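Side-chain contacts in magnesium and cobalt efflux protein (Bordetella parapertussis, PDB 3JTF), which probably takes part in magnesium and cobalt transport, this fragment being its pair of CBS domains, which binds AMP: residues Pro67-Ile71 and Arg72-Arg76; Glu83-Arg86 and Leu87-Leu91; Glu118-Leu121 and Glu122-Gly126. All coordinates share one frame; numbering follows the deposited sequence. Where two conformers were deposited one is given.

Interactions 2 and 3 adjoin on one side of the chain's centre, their centres 11 Å apart, where helices 87-96 and 117-126 of the second CBS domain pack through Leu87 on Gln123 and Leu91 on Ile124. Interaction 1 lies on the opposite side, about 32 and 33 Å from them, centre to centre, around short helix 71-74. Interactions 1 and 2 each start a helix and mix exposed polar groups with one buried leucine in the first and two in the second. The first has a weak cap from its own Asp70, while in the second a glutamate distant in sequence bonds the first N-H groups. Interaction 3 runs along an established helix, whose N-terminal acids meet AMP and whose apolar flank faces the neighbouring helix and the second subunit.

Interaction 1 (Pro67-Ile71 and Arg72-Arg76); sequences PALDI and RSLVR
The backbone turns sharply between Asp70 and Leu74, with Ser73 N bonded to Asp70 O at 2.8 Å and Leu74 N to Ile71 O at 2.9 Å; both bonds span three residues, as in a short 3-10-like turn. Asp70 is the N-cap. Its CG lies anti to the backbone N (chi1 167°), which swings the carboxylate over the start of the helix, where OD1 accepts a weak bond from Arg72 N at 3.5 Å. Aspartate suits this place because its short acid can reach N-H groups that the first turn leaves without carbonyl partners. The hydroxyl of Ser73 also turns back to Asp70 O, though the modelled separation is suspiciously short. Arg72 sends its bent chain away to a salt bridge with Glu45, and its CB alone stays beside the acid, 3.4 Å from Asp70 OD1. On the inner side, the branched ends of Leu69 and Leu74 cross at about a right angle, CD2 of Leu69 meeting CD1 of Leu74 at 3.9 Å, and Leu74 continues onto Leu60 and Leu55. After this turn Arg76 pairs its backbone with Ile54. The whole is an aspartate-capped short helix between strands 51-56 and 80-82 of the CBS pair, packed on strand 51-56.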
ATOM      1  N   PRO B  67      -6.959   8.601 -23.515  1.00 21.32           N
ATOM      2  CA  PRO B  67      -6.135   8.553 -24.743  1.00 21.46           C
ATOM      3  C   PRO B  67      -4.780   9.276 -24.669  1.00 22.19           C
ATOM      4  O   PRO B  67      -3.769   8.782 -25.245  1.00 22.58           O
ATOM      5  CB  PRO B  67      -7.017   9.234 -25.802  1.00 21.19           C
ATOM      6  CG  PRO B  67      -8.389   9.194 -25.271  1.00 21.30           C
ATOM      7  CD  PRO B  67      -8.287   9.180 -23.757  1.00 21.40           C
ATOM      8  N   ALA B  68      -4.753  10.432 -24.018  1.00 21.78           N
ATOM      9  CA  ALA B  68      -3.517  11.210 -23.964  1.00 23.98           C
ATOM     10  C   ALA B  68      -3.165  11.488 -22.517  1.00 24.98           C
ATOM     11  O   ALA B  68      -3.261  12.619 -22.054  1.00 27.25           O
ATOM     12  CB  ALA B  68      -3.660  12.522 -24.746  1.00 23.31           C
ATOM     13  N   LEU B  69      -2.776  10.457 -21.792  1.00 24.78           N
ATOM     14  CA  LEU B  69      -2.505  10.638 -20.373  1.00 24.76           C
ATOM     15  C   LEU B  69      -1.212  11.426 -20.170  1.00 24.30           C
ATOM     16  O   LEU B  69      -0.162  11.070 -20.666  1.00 22.30           O
ATOM     17  CB  LEU B  69      -2.385   9.291 -19.686  1.00 24.84           C
ATOM     18  CG  LEU B  69      -2.129   9.349 -18.179  1.00 27.54           C
ATOM     19  CD1 LEU B  69      -3.080  10.329 -17.488  1.00 30.15           C
ATOM     20  CD2 LEU B  69      -2.255   7.966 -17.594  1.00 28.91           C
ATOM     21  N   ASP B  70      -1.302  12.498 -19.423  1.00 25.10           N
ATOM     22  CA  ASP B  70      -0.096  13.185 -19.023  1.00 26.29           C
ATOM     23  C   ASP B  70       0.307  12.718 -17.603  1.00 24.09           C
ATOM     24  O   ASP B  70      -0.409  12.948 -16.642  1.00 22.87           O
ATOM     25  CB  ASP B  70      -0.339  14.678 -19.106  1.00 27.92           C
ATOM     26  CG  ASP B  70       0.733  15.464 -18.418  1.00 32.66           C
ATOM     27  OD1 ASP B  70       1.963  15.223 -18.669  1.00 38.51           O
ATOM     28  OD2 ASP B  70       0.314  16.322 -17.613  1.00 38.68           O
ATOM     29  N   ILE B  71       1.425  12.012 -17.507  1.00 23.20           N
ATOM     30  CA  ILE B  71       1.863  11.377 -16.260  1.00 22.76           C
ATOM     31  C   ILE B  71       2.055  12.464 -15.190  1.00 21.07           C
ATOM     32  O   ILE B  71       1.794  12.275 -14.000  1.00 20.05           O
ATOM     33  CB  ILE B  71       3.220  10.677 -16.441  1.00 23.34           C
ATOM     34  CG1 ILE B  71       3.279   9.731 -17.661  1.00 28.86           C
ATOM     35  CG2 ILE B  71       3.629   9.914 -15.189  1.00 24.22           C
ATOM     36  CD1 ILE B  71       2.012   8.975 -18.060  1.00 27.77           C
ATOM     37  N   ARG B  72       2.512  13.625 -15.642  1.00 19.51           N
ATOM     38  CA  ARG B  72       2.665  14.758 -14.760  1.00 20.66           C
ATOM     39  C   ARG B  72       1.349  15.097 -14.022  1.00 20.48           C
ATOM     40  O   ARG B  72       1.356  15.451 -12.851  1.00 19.89           O
ATOM     41  CB  ARG B  72       3.254  15.928 -15.557  1.00 20.21           C
ATOM     42  CG  ARG B  72       3.796  17.011 -14.750  1.00 21.45           C
ATOM     43  CD  ARG B  72       4.266  18.152 -15.655  1.00 21.22           C
ATOM     44  NE  ARG B  72       5.510  17.885 -16.345  1.00 19.69           N
ATOM     45  CZ  ARG B  72       6.723  18.158 -15.867  1.00 19.41           C
ATOM     46  NH1 ARG B  72       6.889  18.662 -14.638  1.00 15.75           N
ATOM     47  NH2 ARG B  72       7.776  17.913 -16.622  1.00 18.48           N
ATOM     48  N   SER B  73       0.208  14.884 -14.656  1.00 21.59           N
ATOM     49  CA  SER B  73      -1.067  15.189 -13.982  1.00 23.32           C
ATOM     50  C   SER B  73      -1.440  14.155 -12.914  1.00 23.66           C
ATOM     51  O   SER B  73      -2.280  14.434 -12.050  1.00 25.08           O
ATOM     52  CB  SER B  73      -2.205  15.372 -14.988  1.00 23.74           C
ATOM     53  OG  SER B  73      -2.368  14.216 -15.763  1.00 27.05           O
ATOM     54  N   LEU B  74      -0.782  13.001 -12.917  1.00 22.84           N
ATOM     55  CA  LEU B  74      -1.015  11.996 -11.867  1.00 22.43           C
ATOM     56  C   LEU B  74      -0.232  12.267 -10.586  1.00 22.46           C
ATOM     57  O   LEU B  74      -0.478  11.641  -9.571  1.00 23.26           O
ATOM     58  CB  LEU B  74      -0.647  10.606 -12.395  1.00 22.83           C
ATOM     59  CG  LEU B  74      -1.395  10.087 -13.640  1.00 23.56           C
ATOM     60  CD1 LEU B  74      -0.883   8.694 -14.037  1.00 24.59           C
ATOM     61  CD2 LEU B  74      -2.855  10.003 -13.373  1.00 24.05           C
ATOM     62  N   VAL B  75       0.770  13.153 -10.652  1.00 22.78           N
ATOM     63  CA  VAL B  75       1.691  13.385  -9.543  1.00 22.08           C
ATOM     64  C   VAL B  75       0.983  14.304  -8.533  1.00 22.72           C
ATOM     65  O   VAL B  75       0.593  15.400  -8.876  1.00 24.90           O
ATOM     66  CB  VAL B  75       3.019  13.974 -10.037  1.00 21.98           C
ATOM     67  CG1 VAL B  75       3.980  14.229  -8.858  1.00 20.11           C
ATOM     68  CG2 VAL B  75       3.676  13.018 -11.066  1.00 19.73           C
ATOM     69  N   ARG B  76       0.774  13.837  -7.314  1.00 22.04           N
ATOM     70  CA  ARG B  76       0.028  14.627  -6.353  0.50 21.76           C
ATOM     71  C   ARG B  76       1.014  15.388  -5.462  1.00 21.66           C
ATOM     72  O   ARG B  76       2.143  14.940  -5.262  1.00 18.27           O
ATOM     73  CB  ARG B  76      -0.883  13.728  -5.539  0.50 22.28           C
ATOM     74  CG  ARG B  76      -1.896  12.957  -6.399  0.50 24.90           C
ATOM     75  CD  ARG B  76      -3.260  13.670  -6.561  0.50 26.06           C
ATOM     76  NE  ARG B  76      -3.137  14.994  -7.144  0.50 27.72           N
ATOM     77  CZ  ARG B  76      -3.130  15.263  -8.448  0.50 28.76           C
ATOM     78  NH1 ARG B  76      -3.005  16.520  -8.837  0.50 28.71           N
ATOM     79  NH2 ARG B  76      -3.239  14.301  -9.361  0.50 28.60           N
TER

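Interaction 2 (Glu83-Arg86 and Leu87-Leu91); sequences EVKR and LNVLL
Arg86 O accepts from Leu90 N at 3.1 Å, closing the first turn of helix 87-96. Packing is tight on the inner side, where the buried side chain of Leu90 lies against Val7 and Val120. Leu87, equally buried, leans on Ile10 and Gln123. Leucine fits both places, being apolar and bulky enough for a face pressed between two other helices. The helix is the crossover of a beta-alpha-beta unit, joining strand 80-82 to its parallel neighbour 101-105 in the second CBS domain. The arginine side chain at the N-cap has no acceptor to offer, and the carboxylate of Glu4 takes the N-H groups of Leu87 and Asn88 instead. The outer side is looser. Val89 sits between two long basic chains, its CG1 4.0 Å from Lys85 CE and its CG2 3.6 Å from Arg86 NH2. The lysine crosses the valine at about a right angle, touching with its CE methylene as its amino group goes on to a salt bridge with Glu93. Arg86, bent at chi3 (-28°), brings its guanidinium obliquely beside Val89 CG2 on the exposed surface.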
ATOM      1  N   GLU B  83      11.664  16.808  10.548  1.00 17.84           N
ATOM      2  CA  GLU B  83      12.310  15.733  11.283  1.00 18.73           C
ATOM      3  C   GLU B  83      11.894  15.675  12.725  1.00 17.42           C
ATOM      4  O   GLU B  83      11.905  14.611  13.317  1.00 16.69           O
ATOM      5  CB  GLU B  83      13.841  15.920  11.272  1.00 18.70           C
ATOM      6  CG  GLU B  83      14.500  15.251  10.162  1.00 22.55           C
ATOM      7  CD  GLU B  83      16.010  15.414  10.169  1.00 23.64           C
ATOM      8  OE1 GLU B  83      16.616  15.661  11.224  1.00 27.73           O
ATOM      9  OE2 GLU B  83      16.599  15.281   9.100  1.00 30.05           O
ATOM     10  N   VAL B  84      11.624  16.835  13.310  1.00 17.16           N
ATOM     11  CA  VAL B  84      11.323  16.908  14.719  1.00 17.74           C
ATOM     12  C   VAL B  84       9.871  16.515  15.056  1.00 17.93           C
ATOM     13  O   VAL B  84       9.511  16.458  16.215  1.00 18.10           O
ATOM     14  CB  VAL B  84      11.636  18.309  15.319  1.00 18.26           C
ATOM     15  CG1 VAL B  84      13.168  18.582  15.274  1.00 18.44           C
ATOM     16  CG2 VAL B  84      10.794  19.446  14.637  1.00 17.63           C
ATOM     17  N   LYS B  85       9.047  16.203  14.058  1.00 16.95           N
ATOM     18  CA  LYS B  85       7.637  15.933  14.340  1.00 17.03           C
ATOM     19  C   LYS B  85       7.549  14.672  15.199  1.00 16.62           C
ATOM     20  O   LYS B  85       8.255  13.689  14.965  1.00 15.49           O
ATOM     21  CB  LYS B  85       6.849  15.810  13.034  1.00 18.21           C
ATOM     22  CG  LYS B  85       5.335  15.713  13.244  1.00 19.40           C
ATOM     23  CD  LYS B  85       4.555  16.391  12.169  1.00 20.00           C
ATOM     24  CE  LYS B  85       3.111  16.646  12.600  1.00 22.23           C
ATOM     25  NZ  LYS B  85       2.401  17.566  11.674  1.00 18.89           N
ATOM     26  N   ARG B  86       6.737  14.734  16.246  1.00 16.47           N
ATOM     27  CA  ARG B  86       6.569  13.602  17.137  1.00 17.14           C
ATOM     28  C   ARG B  86       5.633  12.560  16.524  1.00 15.81           C
ATOM     29  O   ARG B  86       4.724  12.893  15.761  1.00 12.70           O
ATOM     30  CB  ARG B  86       6.088  14.068  18.512  1.00 19.17           C
ATOM     31  CG  ARG B  86       7.144  15.006  19.210  1.00 22.95           C
ATOM     32  CD  ARG B  86       6.925  15.165  20.726  1.00 31.91           C
ATOM     33  NE  ARG B  86       5.525  15.008  21.131  1.00 39.87           N
ATOM     34  CZ  ARG B  86       4.520  15.839  20.809  1.00 43.89           C
ATOM     35  NH1 ARG B  86       4.731  16.924  20.057  1.00 46.03           N
ATOM     36  NH2 ARG B  86       3.284  15.571  21.231  1.00 43.49           N
ATOM     37  N   LEU B  87       5.886  11.309  16.868  1.00 15.01           N
ATOM     38  CA  LEU B  87       5.173  10.171  16.278  1.00 16.51           C
ATOM     39  C   LEU B  87       3.694  10.132  16.634  1.00 16.01           C
ATOM     40  O   LEU B  87       2.888   9.813  15.780  1.00 13.68           O
ATOM     41  CB  LEU B  87       5.810   8.842  16.677  1.00 16.05           C
ATOM     42  CG  LEU B  87       7.275   8.711  16.254  1.00 18.25           C
ATOM     43  CD1 LEU B  87       7.716   7.254  16.380  1.00 16.88           C
ATOM     44  CD2 LEU B  87       7.542   9.247  14.853  1.00 17.93           C
ATOM     45  N   ASN B  88       3.339  10.455  17.872  1.00 17.36           N
ATOM     46  CA  ASN B  88       1.936  10.331  18.278  1.00 18.64           C
ATOM     47  C   ASN B  88       1.078  11.334  17.466  1.00 17.28           C
ATOM     48  O   ASN B  88      -0.034  10.998  17.040  1.00 17.16           O
ATOM     49  CB  ASN B  88       1.723  10.494  19.798  1.00 19.82           C
ATOM     50  CG  ASN B  88       2.442   9.402  20.647  1.00 26.06           C
ATOM     51  OD1 ASN B  88       2.710   8.272  20.183  1.00 31.81           O
ATOM     52  ND2 ASN B  88       2.748   9.749  21.905  1.00 27.94           N
ATOM     53  N   VAL B  89       1.609  12.526  17.228  1.00 16.10           N
ATOM     54  CA  VAL B  89       0.879  13.562  16.472  1.00 16.10           C
ATOM     55  C   VAL B  89       0.805  13.167  15.002  1.00 14.27           C
ATOM     56  O   VAL B  89      -0.255  13.234  14.407  1.00 13.46           O
ATOM     57  CB  VAL B  89       1.527  14.926  16.608  1.00 16.91           C
ATOM     58  CG1 VAL B  89       0.802  15.967  15.736  1.00 18.95           C
ATOM     59  CG2 VAL B  89       1.516  15.372  18.113  1.00 19.44           C
ATOM     60  N   LEU B  90       1.906  12.670  14.465  1.00 12.68           N
ATOM     61  CA  LEU B  90       1.973  12.269  13.053  1.00 12.58           C
ATOM     62  C   LEU B  90       1.019  11.110  12.749  1.00 12.41           C
ATOM     63  O   LEU B  90       0.422  11.029  11.654  1.00 10.88           O
ATOM     64  CB  LEU B  90       3.412  11.887  12.671  1.00 12.26           C
ATOM     65  CG  LEU B  90       3.646  11.444  11.230  1.00 11.50           C
ATOM     66  CD1 LEU B  90       3.092  12.547  10.204  1.00 11.53           C
ATOM     67  CD2 LEU B  90       5.131  11.127  10.972  1.00 12.49           C
ATOM     68  N   LEU B  91       0.916  10.180  13.700  1.00 11.72           N
ATOM     69  CA  LEU B  91      -0.041   9.089  13.567  1.00 12.07           C
ATOM     70  C   LEU B  91      -1.487   9.613  13.369  1.00 11.81           C
ATOM     71  O   LEU B  91      -2.193   9.147  12.499  1.00 11.44           O
ATOM     72  CB  LEU B  91       0.004   8.171  14.776  1.00 11.57           C
ATOM     73  CG  LEU B  91      -0.960   6.983  14.639  1.00 12.84           C
ATOM     74  CD1 LEU B  91      -0.822   6.234  13.306  1.00 14.19           C
ATOM     75  CD2 LEU B  91      -0.746   6.017  15.855  1.00 14.74           C
TER

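Interaction 3 (Glu118-Leu121 and Glu122-Gly126); sequences EDVL and EQIVG. With AMP (adenosine monophosphate), chain F; SO4 (sulfate ion), chain H.
Asp119 OD1 is gripped by both ribose hydroxyls of AMP, with O2' at 2.7 Å and O3' at 3.2 Å. CG of Asp119 lies beside the backbone N and anti to the carbonyl carbon (chi1 -61°), a rotation that turns the carboxylate back past the helix start. There its other oxygen, OD2, accepts from Thr116 N, just before the helix, which helps to fix the acid for the sugar. Aspartate suits the place, since one short carboxylate can hold a backbone N-H with one oxygen and the ribose with the other. Such recognition of the ribose diol by an aspartate at the start of a helix is a familiar way for CBS domains to hold adenosine nucleotides, and AMP is also hydrogen-bonded by His38, Thr116, Asp18 and Arg40. Glu118 OE2 stands 3.7 Å from AMP O3' and 4.2 Å from Glu122 OE1; the like charges probably disfavour each other, which the nearby Arg40 may ease. Glu122 CG folds over Glu118 O, 3.2 Å away. The bond from Ile124 N to Val120 O, 3.0 Å long and at 172° almost straight, is a regular helix rung. Val120 and Ile124 lie side by side pointing the same way, CG1 of Val120 touching CD1 of Ile124 at 3.8 Å. Their branched apolar ends suit a flank buried against Leu90 and Leu91, while Ile124 meets Val125, and Val125 meets Leu121, of the second subunit.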
ATOM      1  N   GLU B 118       2.828   3.165   8.320  1.00 14.81           N
ATOM      2  CA  GLU B 118       3.305   1.867   8.788  1.00 16.78           C
ATOM      3  C   GLU B 118       4.539   1.981   9.654  1.00 15.95           C
ATOM      4  O   GLU B 118       4.584   1.350  10.718  1.00 16.68           O
ATOM      5  CB  GLU B 118       3.576   0.926   7.603  1.00 17.67           C
ATOM      6  CG  GLU B 118       3.977  -0.526   7.964  1.00 23.52           C
ATOM      7  CD  GLU B 118       4.467  -1.323   6.692  1.00 31.27           C
ATOM      8  OE1 GLU B 118       3.652  -1.466   5.746  1.00 37.03           O
ATOM      9  OE2 GLU B 118       5.651  -1.770   6.615  1.00 33.36           O
ATOM     10  N   ASP B 119       5.520   2.788   9.225  1.00 15.85           N
ATOM     11  CA  ASP B 119       6.732   3.033  10.022  1.00 16.44           C
ATOM     12  C   ASP B 119       6.373   3.610  11.403  1.00 14.96           C
ATOM     13  O   ASP B 119       6.957   3.256  12.402  1.00 14.10           O
ATOM     14  CB  ASP B 119       7.696   4.021   9.348  1.00 17.16           C
ATOM     15  CG  ASP B 119       8.221   3.536   7.993  1.00 22.70           C
ATOM     16  OD1 ASP B 119       8.535   2.337   7.868  1.00 26.49           O
ATOM     17  OD2 ASP B 119       8.277   4.380   7.058  1.00 27.77           O
ATOM     18  N   VAL B 120       5.445   4.558  11.434  1.00 13.40           N
ATOM     19  CA  VAL B 120       5.043   5.171  12.694  1.00 13.37           C
ATOM     20  C   VAL B 120       4.413   4.104  13.621  1.00 13.13           C
ATOM     21  O   VAL B 120       4.768   4.010  14.786  1.00 12.58           O
ATOM     22  CB  VAL B 120       4.053   6.332  12.422  1.00 13.75           C
ATOM     23  CG1 VAL B 120       3.522   6.932  13.728  1.00 14.30           C
ATOM     24  CG2 VAL B 120       4.718   7.425  11.523  1.00 13.01           C
ATOM     25  N   LEU B 121       3.492   3.307  13.080  1.00 12.95           N
ATOM     26  CA  LEU B 121       2.754   2.308  13.858  1.00 13.55           C
ATOM     27  C   LEU B 121       3.716   1.275  14.417  1.00 14.20           C
ATOM     28  O   LEU B 121       3.654   0.944  15.582  1.00 13.10           O
ATOM     29  CB  LEU B 121       1.709   1.615  12.998  1.00 13.92           C
ATOM     30  CG  LEU B 121       0.436   2.402  12.728  1.00 13.13           C
ATOM     31  CD1 LEU B 121      -0.358   1.693  11.595  1.00 14.24           C
ATOM     32  CD2 LEU B 121      -0.349   2.514  14.005  1.00 14.16           C
ATOM     33  N   GLU B 122       4.643   0.822  13.584  1.00 14.87           N
ATOM     34  CA  GLU B 122       5.626  -0.162  14.017  1.00 15.97           C
ATOM     35  C   GLU B 122       6.495   0.335  15.167  1.00 15.96           C
ATOM     36  O   GLU B 122       6.719  -0.384  16.114  1.00 14.80           O
ATOM     37  CB  GLU B 122       6.508  -0.553  12.846  1.00 17.11           C
ATOM     38  CG  GLU B 122       5.763  -1.408  11.858  1.00 22.61           C
ATOM     39  CD  GLU B 122       6.664  -2.069  10.862  1.00 32.37           C
ATOM     40  OE1 GLU B 122       7.589  -1.382  10.371  1.00 37.12           O
ATOM     41  OE2 GLU B 122       6.437  -3.277  10.576  1.00 39.48           O
ATOM     42  N   GLN B 123       6.967   1.576  15.085  1.00 15.74           N
ATOM     43  CA  GLN B 123       7.816   2.093  16.135  1.00 16.79           C
ATOM     44  C   GLN B 123       7.044   2.275  17.417  1.00 17.57           C
ATOM     45  O   GLN B 123       7.557   1.903  18.478  1.00 18.01           O
ATOM     46  CB  GLN B 123       8.432   3.414  15.743  1.00 17.08           C
ATOM     47  CG  GLN B 123       9.253   4.039  16.828  1.00 19.50           C
ATOM     48  CD  GLN B 123      10.490   3.228  17.127  1.00 22.22           C
ATOM     49  OE1 GLN B 123      11.150   2.744  16.220  1.00 25.11           O
ATOM     50  NE2 GLN B 123      10.787   3.055  18.391  1.00 24.17           N
ATOM     51  N   ILE B 124       5.836   2.854  17.325  1.00 17.51           N
ATOM     52  CA  ILE B 124       4.977   3.036  18.489  1.00 18.25           C
ATOM     53  C   ILE B 124       4.707   1.685  19.174  1.00 19.02           C
ATOM     54  O   ILE B 124       4.862   1.584  20.378  1.00 18.06           O
ATOM     55  CB  ILE B 124       3.638   3.780  18.181  1.00 18.17           C
ATOM     56  CG1 ILE B 124       3.904   5.223  17.728  1.00 18.62           C
ATOM     57  CG2 ILE B 124       2.684   3.750  19.427  1.00 19.71           C
ATOM     58  CD1 ILE B 124       2.655   6.018  17.282  1.00 17.74           C
ATOM     59  N   VAL B 125       4.315   0.655  18.419  1.00 19.45           N
ATOM     60  CA  VAL B 125       4.116  -0.677  19.011  1.00 20.07           C
ATOM     61  C   VAL B 125       5.420  -1.285  19.539  1.00 22.18           C
ATOM     62  O   VAL B 125       5.424  -1.874  20.601  1.00 22.38           O
ATOM     63  CB  VAL B 125       3.506  -1.664  18.009  1.00 19.92           C
ATOM     64  CG1 VAL B 125       3.597  -3.082  18.522  1.00 16.13           C
ATOM     65  CG2 VAL B 125       2.063  -1.267  17.730  1.00 18.09           C
ATOM     66  N   GLY B 126       6.513  -1.151  18.794  1.00 25.04           N
ATOM     67  CA  GLY B 126       7.848  -1.530  19.295  1.00 27.73           C
ATOM     68  C   GLY B 126       8.268  -0.902  20.630  1.00 30.19           C
ATOM     69  O   GLY B 126       9.072  -1.492  21.370  1.00 30.10           O
TER
HETATM   70  P   AMP F   1       5.106   0.066   0.943  1.00 36.19           P
HETATM   71  O1P AMP F   1       4.527   1.245   0.239  1.00 34.48           O
HETATM   72  O2P AMP F   1       4.113  -0.916   1.471  1.00 38.83           O
HETATM   73  O3P AMP F   1       6.202  -0.582   0.165  1.00 35.59           O
HETATM   74  O5' AMP F   1       5.886   0.580   2.234  1.00 36.56           O
HETATM   75  C5' AMP F   1       6.637  -0.371   3.002  1.00 35.36           C
HETATM   76  C4' AMP F   1       7.790   0.366   3.611  1.00 33.44           C
HETATM   77  O4' AMP F   1       8.828   0.720   2.672  1.00 29.82           O
HETATM   78  C3' AMP F   1       7.289   1.708   4.154  1.00 33.17           C
HETATM   79  O3' AMP F   1       6.610   1.551   5.405  1.00 36.52           O
HETATM   80  C2' AMP F   1       8.587   2.425   4.248  1.00 30.02           C
HETATM   81  O2' AMP F   1       9.292   1.695   5.324  1.00 33.01           O
HETATM   82  C1' AMP F   1       9.187   2.097   2.872  1.00 26.16           C
HETATM   83  N9  AMP F   1       8.812   2.831   1.611  1.00 22.67           N
HETATM   84  C8  AMP F   1       7.599   3.095   1.041  1.00 20.64           C
HETATM   85  N7  AMP F   1       7.741   3.746  -0.151  1.00 20.36           N
HETATM   86  C5  AMP F   1       9.072   3.872  -0.368  1.00 18.55           C
HETATM   87  C6  AMP F   1       9.932   4.420  -1.429  1.00 18.18           C
HETATM   88  N6  AMP F   1       9.390   5.009  -2.500  1.00 16.67           N
HETATM   89  N1  AMP F   1      11.271   4.378  -1.256  1.00 17.87           N
HETATM   90  C2  AMP F   1      11.836   3.790  -0.200  1.00 18.49           C
HETATM   91  N3  AMP F   1      11.121   3.228   0.789  1.00 18.50           N
HETATM   92  C4  AMP F   1       9.756   3.265   0.764  1.00 19.31           C
HETATM   93  S   SO4 H   5       1.472   3.106   5.076  0.50 22.59           S
HETATM   94  O1  SO4 H   5       0.312   2.498   4.443  0.50 28.29           O
HETATM   95  O2  SO4 H   5       1.346   3.134   6.485  0.50 30.42           O
HETATM   96  O3  SO4 H   5       2.669   2.350   4.654  0.50 30.66           O
HETATM   97  O4  SO4 H   5       1.640   4.438   4.552  0.50 30.70           O